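Local atomic coordinates of hypothetical protein XCC0632 (Xanthomonas campestris pv. campestris, PDB entry 2IQI), a protein that is of unknown function but is probably an auxiliary lipoprotein component of an ABC-type transport system. Residues Asp75-Ala80 / Leu103-Arg108; Gln58-Ala63 / Ser112-Gln117; Ala128-Ser133 / Leu178-Gln183. One frame throughout, in Å; residues are numbered along the deposited sequence.

Along the chain, Gln58-Ala63 comes first, and its partner Ser112-Gln117 closes a long loop as interaction 2. Both segments of interaction 1 lie within that loop: helix 69-82 is followed by strand 101-110, and contact between them shuts a smaller loop inside the larger one. Interaction 3 opens only afterwards, with strand 121-132, and closes on helix 155-185, so it stands in series with the other two and no loops cross. All three reach one mixed sheet. Interactions 1 and 3 meet where strands 101-110 and 121-132 run as neighbours, whereas interaction 2 lies across the chain's centre from interaction 3, the two centres about 34 Å apart.

Interaction 1 of 3, residues Asp75-Ala80 / Leu103-Arg108; sequences DSVVRA and LAIDVR
Val77 of helix 69-82 meets Leu103 and Ile105 of strand 101-110 through methyl groups alone. Its CB already faces the strand but stays at 5.2 Å from Leu103 CD2 and 4.8 Å from Ile105 CD1, so the two branches beyond it do the touching. CG1 lies anti to the backbone N (chi1 164°) and heads for Leu103, whose CD2 comes to meet it tip to tip at 3.9 Å. The other branch, CG2, has Ile105 as its neighbour, with CD1 at 4.1 Å. Here the side chains do not meet end on; they slide past one another in opposite directions. One valine thus divides its fork between two residues two apart on the strand, both of which turn their side chains to the same side of the sheet.

Leucine and isoleucine present their tips differently. Leu103 has CG anti to the backbone N (chi1 175°) and offers one methyl of its fork to the helix, while its other methyl, CD1, packs on Ala128 CB at 3.9 Å. Ile105 instead reaches out through CG1 to CD1, and it also packs on Leu73 one helical turn before Val77. Val34 from the adjoining strand 31-34 touches Val77, and Leu103 reaches Thr177 of helix 155-185 as well.

All three residues are buried near the middle of the molecule, and no hydrogen bond joins the two segments, so the contact rests on apolar packing, probably with the usual gain from burying these methyls. A helix laid with an apolar side chain against alternate residues of a strand is typical of the core of an alpha/beta fold in which helices pack on one face of a sheet.

Interaction 2 of 3, residues Gln58-Ala63 / Ser112-Gln117; sequences QVYHGA and SDYAGQ
Tyr60 and Ser112 are joined by a hydrogen bond between their hydroxyls, with Tyr60 OH 2.8 Å from Ser112 OG. Either oxygen could be the donor. Ser112 OG sits at the edge of the tyrosine ring and in its plane, and the angle CZ-OH-OG is about 133°, so the serine approaches the phenol from one flank of the ring's end. Ser112 directs OG there by placing it anti to its own backbone N.

Van der Waals contact follows the same edge. Ser112 CB lies near the ring plane, 3.7 Å from Tyr60 CE2, so the serine touches the ring rim with its carbon as well as its oxygen. Tyr114 adds a looser neighbour: its CE2 is 4.4 Å from Tyr60 OH, an oblique approach without a stack. Val158 of helix 155-185 touches both Tyr60 and Ser112, and Val50 of strand 49-51 touches both tyrosines.

Polar bonds within Ser112-Gln117 shape the turn that carries Tyr114. Asp113 OD1 accepts from Ala115 N at 3.1 Å, making an Asx turn; the N-H comes from above the carboxylate plane, 68° out of it, and the bond is bent, at 137°. Gln117 N then bonds back to Tyr114 O at 2.8 Å, closing a beta turn through Ala115 and Gly116, both with positive phi. Gln117 O lies at the edge of the Tyr114 ring, in its plane.

Strands 58-59 and 112-113 pair with opposite edges of strand 49-51, so the tyrosine spans the strand between them. The chemistry therefore implies a directional but uncharged tie, in which the hydroxyl of a buried serine gains a polar partner and two non-adjacent parts of the sheet are linked through side chains.

Interaction 3 of 3, residues Ala128-Ser133 / Leu178-Gln183; sequences AKLLHS and LITGQQ
Leu130 holds CG anti to its backbone N (chi1 -176°), and a chi2 of 65° leaves CD2 extended away from CA, straight at Gly181 of helix 155-185. This is helix-on-sheet packing of an alpha/beta fold: the long C-terminal helix lies against the face of the mixed sheet to which strand 121-132 belongs. A single methyl carries the contact. Leu130 CD2 rests 3.6 Å from Gly181 CA, and because glycine has no side chain, the leucine meets the helix backbone itself. The backbones come close here, Leu130 CA and Gly181 CA being 7.5 Å apart, which the missing side chain probably helps to allow.

Thr180 flanks the same methyl, its CB being 4.4 Å from Leu130 CD2. Its hydroxyl is engaged within the helix, OG1 bonding to the carbonyl of Trp176, so the threonine contributes carbon to this contact. Thr177, one turn earlier, and Tyr101 of the adjoining strand also pack on Leu130, which is buried. No hydrogen bond crosses between the segments. Besides the glycine CA, the leucine methyl lies against the peptide just before it, with Leu130 CD2 at 3.7 Å from Gly181 N and 4.2 Å from Thr180 C.

Interaction 1 of 3, residues Asp75-Ala80 / Leu103-Arg108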
loop_
_atom_site.group_PDB
_atom_site.type_symbol
_atom_site.label_atom_id
_atom_site.label_comp_id
_atom_site.label_asym_id
_atom_site.label_seq_id
_atom_site.Cartn_x
_atom_site.Cartn_y
_atom_site.Cartn_z
ATOM N N ASP A 75 -7.777 2.114 0.865
ATOM C CA ASP A 75 -8.147 3.456 1.291
ATOM C C ASP A 75 -6.981 4.445 1.281
ATOM O O ASP A 75 -7.207 5.627 1.071
ATOM C CB ASP A 75 -8.839 3.475 2.679
ATOM C CG ASP A 75 -10.196 2.788 2.675
ATOM O OD1 ASP A 75 -10.563 2.213 1.615
ATOM O OD2 ASP A 75 -10.895 2.819 3.729
ATOM N N SER A 76 -5.753 3.999 1.525
ATOM C CA SER A 76 -4.660 4.953 1.587
ATOM C C SER A 76 -4.411 5.507 0.237
ATOM O O SER A 76 -4.173 6.715 0.083
ATOM C CB SER A 76 -3.373 4.289 2.057
ATOM O OG SER A 76 -3.540 3.966 3.410
ATOM N N VAL A 77 -4.445 4.592 -0.729
ATOM C CA VAL A 77 -4.071 4.873 -2.094
ATOM C C VAL A 77 -5.049 5.884 -2.698
ATOM O O VAL A 77 -4.631 6.949 -3.197
ATOM C CB VAL A 77 -3.948 3.578 -2.933
ATOM C CG1 VAL A 77 -3.945 3.899 -4.404
ATOM C CG2 VAL A 77 -2.669 2.860 -2.574
ATOM N N VAL A 78 -6.342 5.557 -2.605
ATOM C CA VAL A 78 -7.408 6.391 -3.126
ATOM C C VAL A 78 -7.461 7.724 -2.388
ATOM O O VAL A 78 -7.546 8.768 -3.016
ATOM C CB VAL A 78 -8.751 5.690 -3.000
ATOM C CG1 VAL A 78 -9.865 6.698 -3.144
ATOM C CG2 VAL A 78 -8.877 4.629 -4.038
ATOM N N ARG A 79 -7.392 7.704 -1.063
ATOM C CA ARG A 79 -7.327 8.965 -0.341
ATOM C C ARG A 79 -6.126 9.776 -0.732
ATOM O O ARG A 79 -6.263 10.976 -0.897
ATOM C CB ARG A 79 -7.403 8.775 1.163
ATOM C CG ARG A 79 -8.702 8.078 1.488
ATOM C CD ARG A 79 -9.106 7.985 2.925
ATOM N NE ARG A 79 -10.345 7.213 2.889
ATOM C CZ ARG A 79 -10.766 6.391 3.843
ATOM N NH1 ARG A 79 -10.038 6.243 4.940
ATOM N NH2 ARG A 79 -11.904 5.717 3.677
ATOM N N ALA A 80 -4.956 9.157 -0.918
ATOM C CA ALA A 80 -3.780 9.965 -1.312
ATOM C C ALA A 80 -3.879 10.568 -2.746
ATOM O O ALA A 80 -3.430 11.691 -2.982
ATOM C CB ALA A 80 -2.510 9.221 -1.098
ATOM N N LEU A 103 -5.413 1.046 -11.883
ATOM C CA LEU A 103 -4.303 0.680 -10.967
ATOM C C LEU A 103 -4.636 -0.581 -10.209
ATOM O O LEU A 103 -5.524 -0.572 -9.333
ATOM C CB LEU A 103 -4.019 1.792 -9.969
ATOM C CG LEU A 103 -2.983 1.523 -8.888
ATOM C CD1 LEU A 103 -1.619 1.244 -9.450
ATOM C CD2 LEU A 103 -2.923 2.711 -7.962
ATOM N N ALA A 104 -3.916 -1.657 -10.538
ATOM C CA ALA A 104 -4.099 -2.938 -9.857
ATOM C C ALA A 104 -2.901 -3.346 -8.960
ATOM O O ALA A 104 -1.767 -3.490 -9.428
ATOM C CB ALA A 104 -4.401 -4.026 -10.874
ATOM N N ILE A 105 -3.176 -3.564 -7.680
ATOM C CA ILE A 105 -2.155 -3.899 -6.708
ATOM C C ILE A 105 -2.286 -5.338 -6.230
ATOM O O ILE A 105 -3.340 -5.773 -5.860
ATOM C CB ILE A 105 -2.212 -2.939 -5.511
ATOM C CG1 ILE A 105 -2.021 -1.498 -5.964
ATOM C CG2 ILE A 105 -1.092 -3.215 -4.551
ATOM C CD1 ILE A 105 -2.468 -0.486 -4.915
ATOM N N ASP A 106 -1.201 -6.092 -6.268
ATOM C CA ASP A 106 -1.170 -7.411 -5.653
ATOM C C ASP A 106 -0.245 -7.272 -4.447
ATOM O O ASP A 106 0.897 -6.815 -4.607
ATOM C CB ASP A 106 -0.646 -8.434 -6.632
ATOM C CG ASP A 106 -0.773 -9.852 -6.128
ATOM O OD1 ASP A 106 -1.902 -10.250 -5.705
ATOM O OD2 ASP A 106 0.262 -10.586 -6.178
ATOM N N VAL A 107 -0.758 -7.601 -3.254
ATOM C CA VAL A 107 -0.007 -7.489 -1.991
ATOM C C VAL A 107 0.675 -8.822 -1.644
ATOM O O VAL A 107 0.003 -9.865 -1.587
ATOM C CB VAL A 107 -0.909 -7.072 -0.842
ATOM C CG1 VAL A 107 -0.136 -7.056 0.456
ATOM C CG2 VAL A 107 -1.503 -5.701 -1.119
ATOM N N ARG A 108 2.000 -8.784 -1.450
ATOM C CA ARG A 108 2.803 -10.008 -1.304
ATOM C C ARG A 108 3.149 -10.284 0.147
ATOM O O ARG A 108 3.079 -11.419 0.606
ATOM C CB ARG A 108 4.079 -9.915 -2.120
ATOM C CG ARG A 108 3.856 -9.730 -3.616
ATOM C CD ARG A 108 5.197 -9.523 -4.253
ATOM N NE ARG A 108 5.192 -9.540 -5.707
ATOM C CZ ARG A 108 6.294 -9.381 -6.462
ATOM N NH1 ARG A 108 7.481 -9.186 -5.876
ATOM N NH2 ARG A 108 6.226 -9.442 -7.809
#

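Interaction 2 of 3, residues Gln58-Ala63 / Ser112-Gln117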
loop_
_atom_site.group_PDB
_atom_site.type_symbol
_atom_site.label_atom_id
_atom_site.label_comp_id
_atom_site.label_asym_id
_atom_site.label_seq_id
_atom_site.Cartn_x
_atom_site.Cartn_y
_atom_site.Cartn_z
ATOM N N GLN A 58 3.141 -16.219 12.206
ATOM C CA GLN A 58 2.210 -16.254 13.347
ATOM C C GLN A 58 1.306 -15.009 13.279
ATOM O O GLN A 58 1.386 -14.251 12.319
ATOM C CB GLN A 58 2.995 -16.287 14.648
ATOM C CG GLN A 58 3.293 -17.677 15.141
ATOM C CD GLN A 58 4.610 -17.801 15.895
ATOM O OE1 GLN A 58 4.945 -17.016 16.810
ATOM N NE2 GLN A 58 5.365 -18.822 15.520
ATOM N N VAL A 59 0.427 -14.804 14.259
ATOM C CA VAL A 59 -0.360 -13.551 14.318
ATOM C C VAL A 59 -0.187 -12.980 15.700
ATOM O O VAL A 59 -0.037 -13.741 16.635
ATOM C CB VAL A 59 -1.879 -13.729 13.988
ATOM C CG1 VAL A 59 -2.099 -13.944 12.478
ATOM C CG2 VAL A 59 -2.530 -14.860 14.819
ATOM N N TYR A 60 -0.143 -11.666 15.865
ATOM C CA TYR A 60 -0.048 -11.158 17.235
ATOM C C TYR A 60 -1.344 -11.548 17.942
ATOM O O TYR A 60 -2.432 -11.409 17.371
ATOM C CB TYR A 60 0.155 -9.644 17.284
ATOM C CG TYR A 60 1.548 -9.200 16.921
ATOM C CD1 TYR A 60 2.622 -9.418 17.783
ATOM C CD2 TYR A 60 1.794 -8.553 15.719
ATOM C CE1 TYR A 60 3.915 -8.994 17.439
ATOM C CE2 TYR A 60 3.066 -8.133 15.374
ATOM C CZ TYR A 60 4.121 -8.354 16.222
ATOM O OH TYR A 60 5.372 -7.938 15.860
ATOM N N HIS A 61 -1.252 -12.076 19.155
ATOM C CA HIS A 61 -2.495 -12.346 19.869
ATOM C C HIS A 61 -3.020 -11.103 20.592
ATOM O O HIS A 61 -2.248 -10.298 21.105
ATOM C CB HIS A 61 -2.400 -13.611 20.736
ATOM C CG HIS A 61 -2.497 -14.876 19.932
ATOM N ND1 HIS A 61 -1.385 -15.551 19.456
ATOM C CD2 HIS A 61 -3.576 -15.557 19.463
ATOM C CE1 HIS A 61 -1.773 -16.608 18.759
ATOM N NE2 HIS A 61 -3.097 -16.631 18.743
ATOM N N GLY A 62 -4.332 -10.914 20.552
ATOM C CA GLY A 62 -4.943 -9.763 21.224
ATOM C C GLY A 62 -4.650 -8.410 20.590
ATOM O O GLY A 62 -4.746 -7.355 21.246
ATOM N N ALA A 63 -4.282 -8.447 19.311
ATOM C CA ALA A 63 -4.128 -7.256 18.490
ATOM C C ALA A 63 -4.757 -7.520 17.121
ATOM O O ALA A 63 -4.706 -8.644 16.623
ATOM C CB ALA A 63 -2.671 -6.904 18.360
ATOM N N SER A 112 4.910 -7.976 10.322
ATOM C CA SER A 112 5.984 -7.602 11.223
ATOM C C SER A 112 7.112 -8.610 11.079
ATOM O O SER A 112 6.946 -9.768 11.403
ATOM C CB SER A 112 5.470 -7.604 12.634
ATOM O OG SER A 112 6.440 -7.079 13.473
ATOM N N ASP A 113 8.248 -8.175 10.546
ATOM C CA ASP A 113 9.326 -9.099 10.153
ATOM C C ASP A 113 10.540 -8.915 11.037
ATOM O O ASP A 113 11.136 -7.830 11.074
ATOM C CB ASP A 113 9.681 -8.885 8.685
ATOM C CG ASP A 113 10.770 -9.846 8.159
ATOM O OD1 ASP A 113 11.029 -10.932 8.746
ATOM O OD2 ASP A 113 11.360 -9.494 7.095
ATOM N N TYR A 114 10.887 -9.973 11.767
ATOM C CA TYR A 114 12.007 -9.893 12.713
ATOM C C TYR A 114 13.330 -9.914 11.988
ATOM O O TYR A 114 14.294 -9.328 12.457
ATOM C CB TYR A 114 11.954 -10.984 13.787
ATOM C CG TYR A 114 11.162 -10.607 15.006
ATOM C CD1 TYR A 114 11.801 -10.104 16.156
ATOM C CD2 TYR A 114 9.773 -10.752 15.020
ATOM C CE1 TYR A 114 11.054 -9.761 17.295
ATOM C CE2 TYR A 114 9.026 -10.423 16.123
ATOM C CZ TYR A 114 9.653 -9.922 17.257
ATOM O OH TYR A 114 8.869 -9.601 18.342
ATOM N N ALA A 115 13.341 -10.587 10.838
ATOM C CA ALA A 115 14.518 -10.719 9.957
ATOM C C ALA A 115 15.840 -11.051 10.731
ATOM O O ALA A 115 16.863 -10.359 10.589
ATOM C CB ALA A 115 14.651 -9.457 9.048
ATOM N N GLY A 116 15.801 -12.098 11.563
ATOM C CA GLY A 116 16.908 -12.352 12.522
ATOM C C GLY A 116 17.487 -11.130 13.261
ATOM O O GLY A 116 18.702 -10.968 13.396
ATOM N N GLN A 117 16.619 -10.245 13.716
ATOM C CA GLN A 117 17.039 -9.082 14.464
ATOM C C GLN A 117 16.312 -9.168 15.766
ATOM O O GLN A 117 15.485 -10.037 15.977
ATOM C CB GLN A 117 16.650 -7.799 13.734
ATOM C CG GLN A 117 17.576 -7.432 12.595
ATOM C CD GLN A 117 18.848 -6.800 13.104
ATOM O OE1 GLN A 117 19.434 -7.254 14.096
ATOM N NE2 GLN A 117 19.261 -5.717 12.465
#

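Interaction 3 of 3, residues Ala128-Ser133 / Leu178-Gln183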
loop_
_atom_site.group_PDB
_atom_site.type_symbol
_atom_site.label_atom_id
_atom_site.label_comp_id
_atom_site.label_asym_id
_atom_site.label_seq_id
_atom_site.Cartn_x
_atom_site.Cartn_y
_atom_site.Cartn_z
ATOM N N ALA A 128 2.333 -3.296 -8.377
ATOM C CA ALA A 128 1.303 -2.529 -9.066
ATOM C C ALA A 128 1.430 -2.690 -10.556
ATOM O O ALA A 128 2.519 -2.616 -11.112
ATOM C CB ALA A 128 1.414 -1.046 -8.723
ATOM N N LYS A 129 0.309 -2.910 -11.208
ATOM C CA LYS A 129 0.265 -2.802 -12.636
ATOM C C LYS A 129 -0.594 -1.600 -12.911
ATOM O O LYS A 129 -1.617 -1.391 -12.220
ATOM C CB LYS A 129 -0.423 -4.020 -13.210
ATOM C CG LYS A 129 0.338 -5.290 -13.044
ATOM C CD LYS A 129 -0.389 -6.389 -13.728
ATOM C CE LYS A 129 0.607 -7.471 -13.996
ATOM N NZ LYS A 129 1.228 -8.083 -12.786
ATOM N N LEU A 130 -0.196 -0.813 -13.898
ATOM C CA LEU A 130 -1.048 0.196 -14.459
ATOM C C LEU A 130 -1.466 -0.281 -15.848
ATOM O O LEU A 130 -0.631 -0.585 -16.697
ATOM C CB LEU A 130 -0.301 1.520 -14.538
ATOM C CG LEU A 130 -1.157 2.681 -15.029
ATOM C CD1 LEU A 130 -2.284 2.972 -13.997
ATOM C CD2 LEU A 130 -0.336 3.906 -15.293
ATOM N N LEU A 131 -2.763 -0.386 -16.064
ATOM C CA LEU A 131 -3.335 -0.841 -17.336
ATOM C C LEU A 131 -4.068 0.295 -18.009
ATOM O O LEU A 131 -4.614 1.186 -17.343
ATOM C CB LEU A 131 -4.318 -1.974 -17.098
ATOM C CG LEU A 131 -3.681 -3.276 -16.622
ATOM C CD1 LEU A 131 -4.719 -4.244 -16.061
ATOM C CD2 LEU A 131 -2.927 -3.940 -17.807
ATOM N N HIS A 132 -4.059 0.275 -19.339
ATOM C CA HIS A 132 -4.802 1.230 -20.142
ATOM C C HIS A 132 -6.139 0.543 -20.403
ATOM O O HIS A 132 -6.170 -0.510 -21.055
ATOM C CB HIS A 132 -4.024 1.530 -21.435
ATOM C CG HIS A 132 -4.591 2.665 -22.239
ATOM N ND1 HIS A 132 -5.104 2.499 -23.506
ATOM C CD2 HIS A 132 -4.737 3.977 -21.949
ATOM C CE1 HIS A 132 -5.536 3.656 -23.964
ATOM N NE2 HIS A 132 -5.325 4.570 -23.039
ATOM N N SER A 133 -7.232 1.085 -19.856
ATOM C CA SER A 133 -8.513 0.325 -19.792
ATOM C C SER A 133 -9.005 -0.211 -21.146
ATOM O O SER A 133 -9.513 -1.338 -21.231
ATOM C CB SER A 133 -9.620 1.131 -19.107
ATOM O OG SER A 133 -9.147 1.764 -17.921
ATOM N N LEU A 178 0.935 8.492 -11.260
ATOM C CA LEU A 178 0.808 9.749 -11.960
ATOM C C LEU A 178 1.865 9.904 -13.019
ATOM O O LEU A 178 1.548 10.337 -14.109
ATOM C CB LEU A 178 0.895 10.922 -11.010
ATOM C CG LEU A 178 -0.192 10.938 -9.964
ATOM C CD1 LEU A 178 0.084 12.118 -9.139
ATOM C CD2 LEU A 178 -1.615 10.980 -10.589
ATOM N N ILE A 179 3.124 9.605 -12.703
ATOM C CA ILE A 179 4.202 9.832 -13.674
ATOM C C ILE A 179 4.095 8.819 -14.815
ATOM O O ILE A 179 4.094 9.212 -15.995
ATOM C CB ILE A 179 5.592 9.856 -12.995
ATOM C CG1 ILE A 179 5.721 11.159 -12.218
ATOM C CG2 ILE A 179 6.740 9.681 -14.000
ATOM C CD1 ILE A 179 6.863 11.178 -11.267
ATOM N N THR A 180 3.964 7.537 -14.479
ATOM C CA THR A 180 3.866 6.522 -15.510
ATOM C C THR A 180 2.614 6.752 -16.377
ATOM O O THR A 180 2.684 6.714 -17.606
ATOM C CB THR A 180 3.850 5.097 -14.928
ATOM O OG1 THR A 180 4.933 4.922 -13.992
ATOM C CG2 THR A 180 3.979 4.100 -16.040
ATOM N N GLY A 181 1.489 7.037 -15.734
ATOM C CA GLY A 181 0.275 7.310 -16.455
ATOM C C GLY A 181 0.470 8.410 -17.464
ATOM O O GLY A 181 0.124 8.259 -18.632
ATOM N N GLN A 182 1.032 9.511 -16.995
ATOM C CA GLN A 182 1.255 10.695 -17.789
ATOM C C GLN A 182 2.253 10.483 -18.944
ATOM O O GLN A 182 2.090 11.050 -20.013
ATOM C CB GLN A 182 1.710 11.828 -16.877
ATOM C CG GLN A 182 1.812 13.214 -17.523
ATOM C CD GLN A 182 0.500 13.716 -18.137
ATOM O OE1 GLN A 182 -0.548 13.044 -18.122
ATOM N NE2 GLN A 182 0.563 14.910 -18.683
ATOM N N GLN A 183 3.276 9.662 -18.754
ATOM C CA GLN A 183 4.207 9.443 -19.844
ATOM C C GLN A 183 3.540 8.600 -20.891
ATOM O O GLN A 183 3.859 8.739 -22.078
ATOM C CB GLN A 183 5.550 8.866 -19.379
ATOM C CG GLN A 183 6.430 9.982 -18.812
ATOM C CD GLN A 183 7.628 9.528 -17.956
ATOM O OE1 GLN A 183 7.777 8.333 -17.608
ATOM N NE2 GLN A 183 8.488 10.497 -17.612
#